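Local coordinates for centrosomal protein 120 (Oreochromis niloticus, PDB 6EWH), which probably acts in centriole and cilium formation, and is represented here by its second C2 domain, C2B, at residues L131-K141 with V176-A184; F39-V47 with T166-V174. The protein carries 1 engineered substitution. One frame throughout, in Å; residues are numbered along the deposited sequence. Where two conformers were deposited one is given.

Both contacts belong to the second C2 domain and share strand 171-180. Their centres lie 29 Å apart, about 17 Å and 16 Å from the centre of the chain and on opposite sides of it. Interaction 2 joins the first half of this strand to the end of strand 29-41, its neighbour in the larger sheet. Interaction 1 lays the end of helix 128-133 and the loop after it over the second half. The two meet only through the continuity of the strand, where 166-174 runs almost directly into 176-184. Interaction 2 combines backbone strand pairing with packing round Pro170; interaction 1 combines leucine packing with a salt bridge.

Interaction 1. Residues L131-K141 with V176-A184; sequences LAGISTDLDNK and VTLRREEVA
Arg180, at the end of strand 171-180, runs alongside Asp139 in the loop after helix 128-133. Its CB and CG start the chain over the carbonyl of Leu138. CG comes within 3.3 Å of Leu138 O, and CD stays beside the same oxygen. The chain is extended from CG to NE, with CG anti to the carbonyl carbon (chi1 -75°), and this carries the guanidinium past Leu138 to the carboxylate. NE (2.9 Å) and NH2 (2.8 Å) both donate to Asp139 OD1 in salt-bridge hydrogen bonds. The grip is side-on and both bonds are bent, the NH2 one to 141°. They reach OD1 from the same face of the carboxylate, NE on the anti side and NH2 nearly along the C-O axis. The two planes are 36° apart. NH1 turns to a salt bridge with Asp29, while Asp139 OD2 pairs with Lys97. A lysine here would probably lose the two-nitrogen grip and leave Asp139 or Asp29 without its mate.

Water 1 accepts from Arg180 N and donates to Leu138 O, with a weak third bond to Lys141 O. Val183, at the end of a type I turn, sets both methyls against the backbone of Leu138 to Lys141.

Further back the contact is apolar. Leu138 and Leu178 cross at about a right angle, with Leu138 CD1 4.0 Å from Leu178 CD2. Leu131 CD2 rests 4.0 Å from Leu178 CB. Ser135 OG touches Leu178 CD2, but its proton goes to Leu131 O at 2.8 Å. Leu104 of helix 97-105 also packs on Leu178.

Leu131 seats the helix end, and Leu138 the loop, on the strand around Leu178, and alternating charges tie the loop down. Asp139 and Arg180 each have a second ionic partner, which likely limits their rotation.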
ATOM      1  N   LEU A 131       1.520   9.583   6.723  1.00 28.42           N
ATOM      2  CA  LEU A 131       0.379  10.207   6.070  1.00 26.30           C
ATOM      3  C   LEU A 131      -0.439  11.013   7.070  1.00 27.26           C
ATOM      4  O   LEU A 131      -0.839  12.150   6.788  1.00 30.10           O
ATOM      5  CB  LEU A 131      -0.480   9.124   5.422  1.00 26.67           C
ATOM      6  CG  LEU A 131      -1.832   9.596   4.892  1.00 25.55           C
ATOM      7  CD1 LEU A 131      -1.665  10.680   3.817  1.00 28.95           C
ATOM      8  CD2 LEU A 131      -2.615   8.410   4.346  1.00 27.99           C
ATOM      9  N   ALA A 132      -0.700  10.432   8.243  1.00 28.95           N
ATOM     10  CA  ALA A 132      -1.414  11.163   9.283  1.00 31.62           C
ATOM     11  C   ALA A 132      -0.695  12.457   9.633  1.00 32.57           C
ATOM     12  O   ALA A 132      -1.334  13.491   9.858  1.00 33.14           O
ATOM     13  CB  ALA A 132      -1.549  10.283  10.527  1.00 31.86           C
ATOM     14  N   GLY A 133       0.642  12.422   9.664  1.00 33.22           N
ATOM     15  CA  GLY A 133       1.404  13.601  10.047  1.00 32.19           C
ATOM     16  C   GLY A 133       1.225  14.785   9.114  1.00 32.26           C
ATOM     17  O   GLY A 133       1.363  15.938   9.537  1.00 35.98           O
ATOM     18  N   ILE A 134       0.922  14.529   7.842  1.00 32.53           N
ATOM     19  CA  ILE A 134       0.720  15.602   6.877  1.00 35.83           C
ATOM     20  C   ILE A 134      -0.760  15.850   6.579  1.00 35.09           C
ATOM     21  O   ILE A 134      -1.083  16.654   5.697  1.00 34.82           O
ATOM     22  CB  ILE A 134       1.528  15.383   5.589  1.00 33.93           C
ATOM     23  CG1 ILE A 134       1.134  14.054   4.940  1.00 34.87           C
ATOM     24  CG2 ILE A 134       3.022  15.433   5.888  1.00 38.77           C
ATOM     25  CD1 ILE A 134       1.384  14.015   3.459  1.00 45.49           C
ATOM     26  N   SER A 135      -1.667  15.172   7.287  1.00 28.37           N
ATOM     27  CA  SER A 135      -3.106  15.330   7.047  1.00 28.04           C
ATOM     28  C   SER A 135      -3.622  16.511   7.873  1.00 30.86           C
ATOM     29  O   SER A 135      -4.410  16.374   8.807  1.00 32.07           O
ATOM     30  CB  SER A 135      -3.849  14.037   7.366  1.00 28.50           C
ATOM     31  OG  SER A 135      -3.453  12.988   6.487  1.00 29.76           O
ATOM     32  N   THR A 136      -3.157  17.697   7.492  1.00 33.11           N
ATOM     33  CA  THR A 136      -3.332  18.898   8.298  1.00 31.88           C
ATOM     34  C   THR A 136      -4.285  19.923   7.697  1.00 31.84           C
ATOM     35  O   THR A 136      -4.449  20.998   8.281  1.00 35.87           O
ATOM     36  CB  THR A 136      -1.978  19.570   8.546  1.00 34.75           C
ATOM     37  OG1 THR A 136      -1.345  19.828   7.283  1.00 37.97           O
ATOM     38  CG2 THR A 136      -1.076  18.673   9.393  1.00 36.30           C
ATOM     39  N   ASP A 137      -4.903  19.644   6.554  1.00 31.70           N
ATOM     40  CA  ASP A 137      -5.861  20.572   5.955  1.00 33.88           C
ATOM     41  C   ASP A 137      -6.984  19.787   5.281  1.00 31.25           C
ATOM     42  O   ASP A 137      -7.368  20.050   4.140  1.00 30.51           O
ATOM     43  CB  ASP A 137      -5.177  21.536   4.990  1.00 38.92           C
ATOM     44  CG  ASP A 137      -6.085  22.684   4.572  1.00 42.82           C
ATOM     45  OD1 ASP A 137      -7.009  23.025   5.343  1.00 41.26           O
ATOM     46  OD2 ASP A 137      -5.890  23.222   3.463  1.00 47.66           O
ATOM     47  N   LEU A 138      -7.525  18.802   6.005  1.00 29.11           N
ATOM     48  CA  LEU A 138      -8.485  17.868   5.422  1.00 27.32           C
ATOM     49  C   LEU A 138      -9.818  18.510   5.069  1.00 26.90           C
ATOM     50  O   LEU A 138     -10.575  17.930   4.285  1.00 29.14           O
ATOM     51  CB  LEU A 138      -8.722  16.697   6.378  1.00 28.68           C
ATOM     52  CG  LEU A 138      -7.548  15.722   6.463  1.00 27.06           C
ATOM     53  CD1 LEU A 138      -7.765  14.792   7.646  1.00 26.57           C
ATOM     54  CD2 LEU A 138      -7.364  14.936   5.164  1.00 27.95           C
ATOM     55  N   ASP A 139     -10.143  19.666   5.640  1.00 28.08           N
ATOM     56  CA  ASP A 139     -11.378  20.315   5.215  1.00 28.91           C
ATOM     57  C   ASP A 139     -11.277  20.827   3.789  1.00 34.16           C
ATOM     58  O   ASP A 139     -12.309  21.017   3.133  1.00 32.34           O
ATOM     59  CB  ASP A 139     -11.722  21.483   6.133  1.00 29.38           C
ATOM     60  CG  ASP A 139     -12.067  21.049   7.543  1.00 32.86           C
ATOM     61  OD1 ASP A 139     -12.253  19.839   7.783  1.00 33.09           O
ATOM     62  OD2 ASP A 139     -12.163  21.941   8.409  1.00 39.01           O
ATOM     63  N   ASN A 140     -10.062  21.054   3.301  1.00 32.32           N
ATOM     64  CA  ASN A 140      -9.853  21.696   2.012  1.00 34.27           C
ATOM     65  C   ASN A 140      -9.120  20.843   0.994  1.00 35.50           C
ATOM     66  O   ASN A 140      -9.366  21.007  -0.202  1.00 36.97           O
ATOM     67  CB  ASN A 140      -9.102  23.024   2.186  1.00 36.38           C
ATOM     68  CG  ASN A 140      -9.869  24.008   3.048  1.00 39.27           C
ATOM     69  OD1 ASN A 140     -10.936  24.486   2.659  1.00 43.17           O
ATOM     70  ND2 ASN A 140      -9.339  24.305   4.233  1.00 38.45           N
ATOM     71  N   LYS A 141      -8.225  19.952   1.412  1.00 31.68           N
ATOM     72  CA  LYS A 141      -7.470  19.211   0.415  1.00 33.89           C
ATOM     73  C   LYS A 141      -7.156  17.805   0.895  1.00 31.37           C
ATOM     74  O   LYS A 141      -7.074  17.538   2.100  1.00 29.06           O
ATOM     75  CB  LYS A 141      -6.196  19.943  -0.025  1.00 49.46           C
ATOM     76  CG  LYS A 141      -5.261  20.354   1.086  1.00 62.27           C
ATOM     77  CD  LYS A 141      -4.032  21.029   0.497  1.00 76.21           C
ATOM     78  CE  LYS A 141      -3.070  21.493   1.573  1.00 89.77           C
ATOM     79  NZ  LYS A 141      -1.832  22.069   0.981  1.00 97.56           N
ATOM     80  N   VAL A 176      -0.213   6.853  -0.992  1.00 22.44           N
ATOM     81  CA  VAL A 176      -1.276   6.670  -0.009  0.60 21.83           C
ATOM     82  C   VAL A 176      -1.917   8.025   0.237  1.00 22.23           C
ATOM     83  O   VAL A 176      -1.216   9.023   0.429  1.00 23.66           O
ATOM     84  CB  VAL A 176      -0.760   6.045   1.301  0.60 24.57           C
ATOM     85  CG1 VAL A 176      -0.246   4.633   1.046  0.60 25.23           C
ATOM     86  CG2 VAL A 176       0.324   6.915   1.939  0.60 23.65           C
ATOM     87  N   THR A 177      -3.253   8.066   0.216  1.00 22.28           N
ATOM     88  CA  THR A 177      -3.974   9.332   0.299  1.00 23.52           C
ATOM     89  C   THR A 177      -5.115   9.235   1.302  1.00 22.98           C
ATOM     90  O   THR A 177      -5.784   8.206   1.403  1.00 22.70           O
ATOM     91  CB  THR A 177      -4.535   9.699  -1.095  1.00 23.93           C
ATOM     92  OG1 THR A 177      -3.450  10.005  -1.977  1.00 25.15           O
ATOM     93  CG2 THR A 177      -5.471  10.915  -1.037  1.00 26.75           C
ATOM     94  N   LEU A 178      -5.315  10.306   2.063  1.00 22.43           N
ATOM     95  CA  LEU A 178      -6.481  10.450   2.926  1.00 23.04           C
ATOM     96  C   LEU A 178      -7.214  11.722   2.528  1.00 23.71           C
ATOM     97  O   LEU A 178      -6.585  12.764   2.336  1.00 24.90           O
ATOM     98  CB  LEU A 178      -6.044  10.532   4.387  1.00 23.76           C
ATOM     99  CG  LEU A 178      -7.168  10.734   5.406  1.00 24.27           C
ATOM    100  CD1 LEU A 178      -8.086   9.512   5.472  1.00 24.55           C
ATOM    101  CD2 LEU A 178      -6.618  11.066   6.775  1.00 26.84           C
ATOM    102  N   ARG A 179      -8.539  11.639   2.392  1.00 23.84           N
ATOM    103  CA  ARG A 179      -9.306  12.840   2.084  1.00 25.39           C
ATOM    104  C   ARG A 179     -10.703  12.710   2.665  1.00 24.50           C
ATOM    105  O   ARG A 179     -11.210  11.602   2.856  1.00 25.09           O
ATOM    106  CB  ARG A 179      -9.391  13.073   0.569  1.00 25.65           C
ATOM    107  CG  ARG A 179     -10.092  11.960  -0.182  1.00 25.33           C
ATOM    108  CD  ARG A 179     -10.013  12.169  -1.683  1.00 32.87           C
ATOM    109  NE  ARG A 179     -10.685  11.086  -2.398  1.00 30.77           N
ATOM    110  CZ  ARG A 179     -11.999  10.997  -2.564  1.00 30.92           C
ATOM    111  NH1 ARG A 179     -12.806  11.926  -2.070  1.00 30.99           N
ATOM    112  NH2 ARG A 179     -12.511   9.966  -3.225  1.00 40.89           N
ATOM    113  N   ARG A 180     -11.326  13.853   2.929  1.00 24.15           N
ATOM    114  CA  ARG A 180     -12.763  13.852   3.149  1.00 24.80           C
ATOM    115  C   ARG A 180     -13.444  13.376   1.878  1.00 27.66           C
ATOM    116  O   ARG A 180     -12.988  13.657   0.766  1.00 27.98           O
ATOM    117  CB  ARG A 180     -13.256  15.258   3.492  1.00 26.60           C
ATOM    118  CG  ARG A 180     -12.930  15.697   4.904  1.00 24.49           C
ATOM    119  CD  ARG A 180     -13.641  17.016   5.205  1.00 25.95           C
ATOM    120  NE  ARG A 180     -13.420  17.546   6.550  1.00 29.90           N
ATOM    121  CZ  ARG A 180     -14.058  17.125   7.641  1.00 33.17           C
ATOM    122  NH1 ARG A 180     -14.951  16.150   7.561  1.00 36.91           N
ATOM    123  NH2 ARG A 180     -13.803  17.686   8.820  1.00 35.82           N
ATOM    124  N   GLU A 181     -14.525  12.624   2.047  1.00 25.08           N
ATOM    125  CA  GLU A 181     -15.167  12.026   0.889  1.00 28.61           C
ATOM    126  C   GLU A 181     -15.659  13.084  -0.087  1.00 36.12           C
ATOM    127  O   GLU A 181     -15.618  12.870  -1.308  1.00 35.49           O
ATOM    128  CB  GLU A 181     -16.313  11.131   1.345  1.00 31.45           C
ATOM    129  CG  GLU A 181     -16.954  10.366   0.206  1.00 34.08           C
ATOM    130  CD  GLU A 181     -17.726   9.181   0.708  1.00 31.63           C
ATOM    131  OE1 GLU A 181     -18.790   9.390   1.328  1.00 33.59           O
ATOM    132  OE2 GLU A 181     -17.257   8.046   0.489  1.00 37.02           O
ATOM    133  N   GLU A 182     -16.091  14.236   0.424  1.00 33.46           N
ATOM    134  CA  GLU A 182     -16.578  15.318  -0.421  1.00 40.60           C
ATOM    135  C   GLU A 182     -15.466  16.200  -0.990  1.00 44.28           C
ATOM    136  O   GLU A 182     -15.764  17.117  -1.761  1.00 44.79           O
ATOM    137  CB  GLU A 182     -17.607  16.160   0.339  1.00 42.20           C
ATOM    138  CG  GLU A 182     -17.027  17.060   1.421  1.00 40.59           C
ATOM    139  CD  GLU A 182     -16.873  16.369   2.764  1.00 45.34           C
ATOM    140  OE1 GLU A 182     -16.899  15.119   2.811  1.00 38.74           O
ATOM    141  OE2 GLU A 182     -16.736  17.085   3.782  1.00 55.03           O
ATOM    142  N   VAL A 183     -14.205  15.948  -0.644  1.00 37.08           N
ATOM    143  CA  VAL A 183     -13.075  16.705  -1.169  1.00 31.69           C
ATOM    144  C   VAL A 183     -12.448  15.876  -2.278  1.00 35.77           C
ATOM    145  O   VAL A 183     -11.890  14.805  -2.023  1.00 35.81           O
ATOM    146  CB  VAL A 183     -12.060  17.047  -0.070  1.00 32.89           C
ATOM    147  CG1 VAL A 183     -10.807  17.670  -0.672  1.00 33.05           C
ATOM    148  CG2 VAL A 183     -12.688  17.990   0.935  1.00 32.72           C
ATOM    149  N   ALA A 184     -12.550  16.371  -3.509  1.00 36.24           N
ATOM    150  CA  ALA A 184     -12.066  15.642  -4.667  1.00 43.90           C
ATOM    151  C   ALA A 184     -10.553  15.492  -4.623  1.00 41.28           C
ATOM    152  O   ALA A 184      -9.827  16.375  -4.159  1.00 46.60           O
ATOM    153  CB  ALA A 184     -12.465  16.367  -5.950  1.00 48.15           C
TER
HETATM  154  O   HOH W   1      -9.663  16.116   2.511  1.00 27.93           O

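Interaction 2. Residues F39-V47 with T166-V174; sequences FATKLEQLV and TDLQPTLGV
This is an antiparallel strand pair in the larger sheet of the C2 beta sandwich, where strand 29-41 ends beside the start of strand 171-180. Thr41 and Thr171 form a hydrogen-bonded pair. Thr41 N meets Thr171 O at 3.0 Å, and Thr171 N returns the bond to Thr41 O at 3.0 Å. Ala40 and Leu172 are the next, non-hydrogen-bonded pair, and Ala40 CB lies 4.0 Å from Leu172 CD1. On this face Leu172 also packs on Ile112 of the other sheet.

Phe39 and Thr41 project to the other face. Phe39 O accepts from Gly173 N at 2.8 Å. The ring of Phe39 lies over Gly173, and Gly173 CA sits 3.9 Å from the ring centroid in a CH-pi contact offset toward the rim. The fit is close, with Phe39 CE1 3.5 Å from Gly173 CA. The first torsion of Phe39 (chi1 67°) puts CG between the backbone N and the carbonyl carbon and brings the ring across to the neighbouring strand. In the conformers given, Thr41 and Thr171 lie side by side.

Past the strand, Lys42 takes a left-handed backbone conformation and the chain turns into the 3-10 segment 43-46. Pro170 packs against this segment. Its CG lies 3.8 Å from Leu46 CG, and its CB faces Leu43 CD2. Lys42 bends at its second torsion and lays CE 3.7 Å from Leu168 CD1. The amide of Gln45 reaches Leu168 O from NE2, but the modelled bond is too short to be trusted in detail.

The backbone bonds fix the register of the two strands. The proline packing and the glycine under the ring extend this fit on both sides of the Thr41-Thr171 pair.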
ATOM      1  N   PHE A  39       3.942   1.929 -10.281  1.00 23.35           N
ATOM      2  CA  PHE A  39       4.966   1.437 -11.201  1.00 24.62           C
ATOM      3  C   PHE A  39       5.973   0.649 -10.373  1.00 27.40           C
ATOM      4  O   PHE A  39       5.946   0.685  -9.139  1.00 24.68           O
ATOM      5  CB  PHE A  39       5.683   2.585 -11.920  1.00 28.77           C
ATOM      6  CG  PHE A  39       6.522   3.440 -11.007  1.00 31.52           C
ATOM      7  CD1 PHE A  39       5.981   4.546 -10.378  1.00 31.70           C
ATOM      8  CD2 PHE A  39       7.861   3.140 -10.787  1.00 46.59           C
ATOM      9  CE1 PHE A  39       6.753   5.337  -9.542  1.00 36.31           C
ATOM     10  CE2 PHE A  39       8.631   3.918  -9.945  1.00 49.57           C
ATOM     11  CZ  PHE A  39       8.076   5.018  -9.323  1.00 43.22           C
ATOM     12  N   ALA A  40       6.876  -0.052 -11.066  1.00 24.63           N
ATOM     13  CA  ALA A  40       7.931  -0.789 -10.384  1.00 23.50           C
ATOM     14  C   ALA A  40       9.126  -0.913 -11.313  1.00 26.75           C
ATOM     15  O   ALA A  40       8.994  -0.832 -12.536  1.00 28.61           O
ATOM     16  CB  ALA A  40       7.468  -2.187  -9.973  1.00 24.17           C
ATOM     17  N   THR A  41      10.300  -1.122 -10.713  1.00 29.14           N
ATOM     18  CA  THR A  41      11.467  -1.445 -11.514  0.56 30.94           C
ATOM     19  C   THR A  41      12.414  -2.327 -10.714  1.00 26.83           C
ATOM     20  O   THR A  41      12.310  -2.470  -9.494  1.00 25.95           O
ATOM     21  CB  THR A  41      12.163  -0.213 -12.119  0.56 33.20           C
ATOM     22  OG1 THR A  41      13.133  -0.643 -13.086  0.56 31.70           O
ATOM     23  CG2 THR A  41      12.864   0.592 -11.053  0.56 36.20           C
ATOM     24  N   LYS A  42      13.297  -2.992 -11.460  1.00 25.66           N
ATOM     25  CA  LYS A  42      14.316  -3.905 -10.914  1.00 29.29           C
ATOM     26  C   LYS A  42      13.724  -5.074 -10.124  1.00 25.55           C
ATOM     27  O   LYS A  42      14.393  -5.644  -9.254  1.00 27.78           O
ATOM     28  CB  LYS A  42      15.385  -3.172 -10.094  1.00 30.71           C
ATOM     29  CG  LYS A  42      16.103  -2.074 -10.855  1.00 34.85           C
ATOM     30  CD  LYS A  42      16.872  -2.637 -12.049  1.00 44.34           C
ATOM     31  CE  LYS A  42      17.573  -1.531 -12.823  1.00 47.75           C
ATOM     32  NZ  LYS A  42      18.261  -2.044 -14.032  1.00 55.58           N
ATOM     33  N   LEU A  43      12.480  -5.460 -10.428  1.00 25.07           N
ATOM     34  CA  LEU A  43      11.862  -6.559  -9.687  1.00 25.33           C
ATOM     35  C   LEU A  43      12.560  -7.893  -9.916  1.00 28.75           C
ATOM     36  O   LEU A  43      12.446  -8.790  -9.070  1.00 26.87           O
ATOM     37  CB  LEU A  43      10.378  -6.679 -10.044  1.00 23.73           C
ATOM     38  CG  LEU A  43       9.516  -5.453  -9.765  1.00 22.05           C
ATOM     39  CD1 LEU A  43       8.061  -5.813 -10.066  1.00 26.10           C
ATOM     40  CD2 LEU A  43       9.669  -4.951  -8.318  1.00 24.95           C
ATOM     41  N   GLU A  44      13.277  -8.041 -11.034  1.00 29.02           N
ATOM     42  CA  GLU A  44      13.898  -9.323 -11.344  1.00 31.36           C
ATOM     43  C   GLU A  44      14.932  -9.727 -10.306  1.00 28.76           C
ATOM     44  O   GLU A  44      15.233 -10.921 -10.176  1.00 30.55           O
ATOM     45  CB  GLU A  44      14.517  -9.302 -12.745  1.00 35.07           C
ATOM     46  CG  GLU A  44      15.780  -8.462 -12.854  1.00 33.29           C
ATOM     47  CD  GLU A  44      15.506  -6.986 -13.099  1.00 38.24           C
ATOM     48  OE1 GLU A  44      14.329  -6.577 -13.083  1.00 33.30           O
ATOM     49  OE2 GLU A  44      16.477  -6.231 -13.322  1.00 41.53           O
ATOM     50  N   GLN A  45      15.459  -8.770  -9.538  1.00 29.80           N
ATOM     51  CA  GLN A  45      16.394  -9.111  -8.470  1.00 33.74           C
ATOM     52  C   GLN A  45      15.758  -9.988  -7.404  1.00 32.67           C
ATOM     53  O   GLN A  45      16.480 -10.640  -6.645  1.00 33.36           O
ATOM     54  CB  GLN A  45      16.912  -7.854  -7.782  1.00 35.11           C
ATOM     55  CG  GLN A  45      17.703  -6.930  -8.655  1.00 44.13           C
ATOM     56  CD  GLN A  45      18.209  -5.745  -7.877  1.00 43.69           C
ATOM     57  OE1 GLN A  45      18.196  -5.750  -6.645  1.00 41.09           O
ATOM     58  NE2 GLN A  45      18.655  -4.716  -8.587  1.00 46.98           N
ATOM     59  N   LEU A  46      14.430  -9.994  -7.308  1.00 29.30           N
ATOM     60  CA  LEU A  46      13.715 -10.768  -6.302  1.00 31.07           C
ATOM     61  C   LEU A  46      13.443 -12.205  -6.728  1.00 35.35           C
ATOM     62  O   LEU A  46      12.868 -12.973  -5.944  1.00 33.53           O
ATOM     63  CB  LEU A  46      12.393 -10.073  -5.970  1.00 25.42           C
ATOM     64  CG  LEU A  46      12.568  -8.659  -5.415  1.00 28.30           C
ATOM     65  CD1 LEU A  46      11.205  -7.987  -5.253  1.00 28.92           C
ATOM     66  CD2 LEU A  46      13.314  -8.671  -4.088  1.00 31.23           C
ATOM     67  N   VAL A  47      13.845 -12.599  -7.931  1.00 33.37           N
ATOM     68  CA  VAL A  47      13.658 -13.958  -8.414  1.00 33.39           C
ATOM     69  C   VAL A  47      15.043 -14.561  -8.643  1.00 38.40           C
ATOM     70  O   VAL A  47      15.826 -14.022  -9.428  1.00 41.23           O
ATOM     71  CB  VAL A  47      12.804 -14.000  -9.690  1.00 37.00           C
ATOM     72  CG1 VAL A  47      12.757 -15.395 -10.270  1.00 39.25           C
ATOM     73  CG2 VAL A  47      11.394 -13.542  -9.358  1.00 37.59           C
ATOM     74  N   THR A 166      27.091   1.447  -7.577  1.00 38.70           N
ATOM     75  CA  THR A 166      25.704   1.791  -7.324  1.00 51.61           C
ATOM     76  C   THR A 166      24.891   0.509  -7.250  1.00 50.44           C
ATOM     77  O   THR A 166      25.323  -0.558  -7.697  1.00 41.55           O
ATOM     78  CB  THR A 166      25.160   2.714  -8.413  1.00 57.98           C
ATOM     79  OG1 THR A 166      25.219   2.048  -9.680  1.00 64.76           O
ATOM     80  CG2 THR A 166      25.986   3.993  -8.478  1.00 65.13           C
ATOM     81  N   ASP A 167      23.706   0.620  -6.664  1.00 47.52           N
ATOM     82  CA  ASP A 167      22.929  -0.550  -6.278  1.00 48.27           C
ATOM     83  C   ASP A 167      21.459  -0.228  -6.556  1.00 47.64           C
ATOM     84  O   ASP A 167      20.687   0.098  -5.650  1.00 54.27           O
ATOM     85  CB  ASP A 167      23.183  -0.898  -4.808  1.00 54.02           C
ATOM     86  CG  ASP A 167      22.622  -2.252  -4.414  1.00 59.47           C
ATOM     87  OD1 ASP A 167      22.018  -2.931  -5.277  1.00 55.15           O
ATOM     88  OD2 ASP A 167      22.789  -2.638  -3.238  1.00 62.06           O
ATOM     89  N   LEU A 168      21.075  -0.300  -7.831  1.00 36.01           N
ATOM     90  CA  LEU A 168      19.673  -0.124  -8.213  1.00 40.04           C
ATOM     91  C   LEU A 168      18.877  -1.297  -7.654  1.00 39.45           C
ATOM     92  O   LEU A 168      19.120  -2.451  -8.022  1.00 50.09           O
ATOM     93  CB  LEU A 168      19.556  -0.058  -9.734  1.00 47.46           C
ATOM     94  CG  LEU A 168      20.367   1.038 -10.440  1.00 55.74           C
ATOM     95  CD1 LEU A 168      20.183   0.973 -11.951  1.00 58.68           C
ATOM     96  CD2 LEU A 168      19.990   2.412  -9.910  1.00 54.69           C
ATOM     97  N   GLN A 169      17.938  -1.020  -6.760  1.00 30.87           N
ATOM     98  CA  GLN A 169      17.225  -2.061  -6.042  0.51 30.05           C
ATOM     99  C   GLN A 169      15.772  -2.131  -6.491  1.00 27.78           C
ATOM    100  O   GLN A 169      15.276  -1.229  -7.178  1.00 30.60           O
ATOM    101  CB  GLN A 169      17.332  -1.842  -4.519  0.51 34.29           C
ATOM    102  CG  GLN A 169      18.534  -2.599  -3.906  0.51 41.29           C
ATOM    103  CD  GLN A 169      18.453  -2.816  -2.390  0.51 40.39           C
ATOM    104  OE1 GLN A 169      17.827  -3.766  -1.911  0.51 30.85           O
ATOM    105  NE2 GLN A 169      19.127  -1.955  -1.637  0.51 48.53           N
ATOM    106  N   PRO A 170      15.071  -3.221  -6.167  1.00 30.21           N
ATOM    107  CA  PRO A 170      13.659  -3.322  -6.550  1.00 26.18           C
ATOM    108  C   PRO A 170      12.852  -2.227  -5.879  1.00 30.87           C
ATOM    109  O   PRO A 170      12.924  -2.026  -4.667  1.00 27.22           O
ATOM    110  CB  PRO A 170      13.242  -4.701  -6.033  1.00 26.01           C
ATOM    111  CG  PRO A 170      14.479  -5.434  -5.805  1.00 32.46           C
ATOM    112  CD  PRO A 170      15.507  -4.430  -5.443  1.00 33.39           C
ATOM    113  N   THR A 171      12.060  -1.532  -6.677  1.00 25.49           N
ATOM    114  CA  THR A 171      11.391  -0.325  -6.248  0.85 24.20           C
ATOM    115  C   THR A 171       9.932  -0.402  -6.676  1.00 23.07           C
ATOM    116  O   THR A 171       9.640  -0.882  -7.775  1.00 25.92           O
ATOM    117  CB  THR A 171      12.084   0.849  -6.935  0.85 28.75           C
ATOM    118  OG1 THR A 171      13.469   0.862  -6.549  0.85 29.56           O
ATOM    119  CG2 THR A 171      11.440   2.148  -6.570  0.85 25.87           C
ATOM    120  N   LEU A 172       9.043   0.071  -5.807  1.00 23.14           N
ATOM    121  CA  LEU A 172       7.607   0.133  -6.091  1.00 22.97           C
ATOM    122  C   LEU A 172       7.128   1.549  -5.815  1.00 24.34           C
ATOM    123  O   LEU A 172       7.264   2.042  -4.691  1.00 25.90           O
ATOM    124  CB  LEU A 172       6.851  -0.842  -5.187  1.00 24.56           C
ATOM    125  CG  LEU A 172       5.339  -0.925  -5.420  1.00 24.41           C
ATOM    126  CD1 LEU A 172       5.077  -1.458  -6.815  1.00 29.04           C
ATOM    127  CD2 LEU A 172       4.689  -1.811  -4.386  1.00 28.42           C
ATOM    128  N   GLY A 173       6.567   2.202  -6.827  1.00 22.29           N
ATOM    129  CA  GLY A 173       5.967   3.506  -6.612  1.00 25.82           C
ATOM    130  C   GLY A 173       4.597   3.376  -5.968  1.00 23.95           C
ATOM    131  O   GLY A 173       3.728   2.689  -6.510  1.00 23.56           O
ATOM    132  N   VAL A 174       4.413   3.972  -4.790  1.00 21.21           N
ATOM    133  CA  VAL A 174       3.148   3.893  -4.056  1.00 22.75           C
ATOM    134  C   VAL A 174       2.709   5.292  -3.654  1.00 22.42           C
ATOM    135  O   VAL A 174       3.525   6.109  -3.217  1.00 24.46           O
ATOM    136  CB  VAL A 174       3.286   3.016  -2.799  1.00 23.94           C
ATOM    137  CG1 VAL A 174       1.946   2.870  -2.081  1.00 25.75           C
ATOM    138  CG2 VAL A 174       3.856   1.650  -3.143  1.00 24.66           C
TER
HETATM  139  O   HOH W   2      20.052  -5.080  -5.208  1.00 54.52           O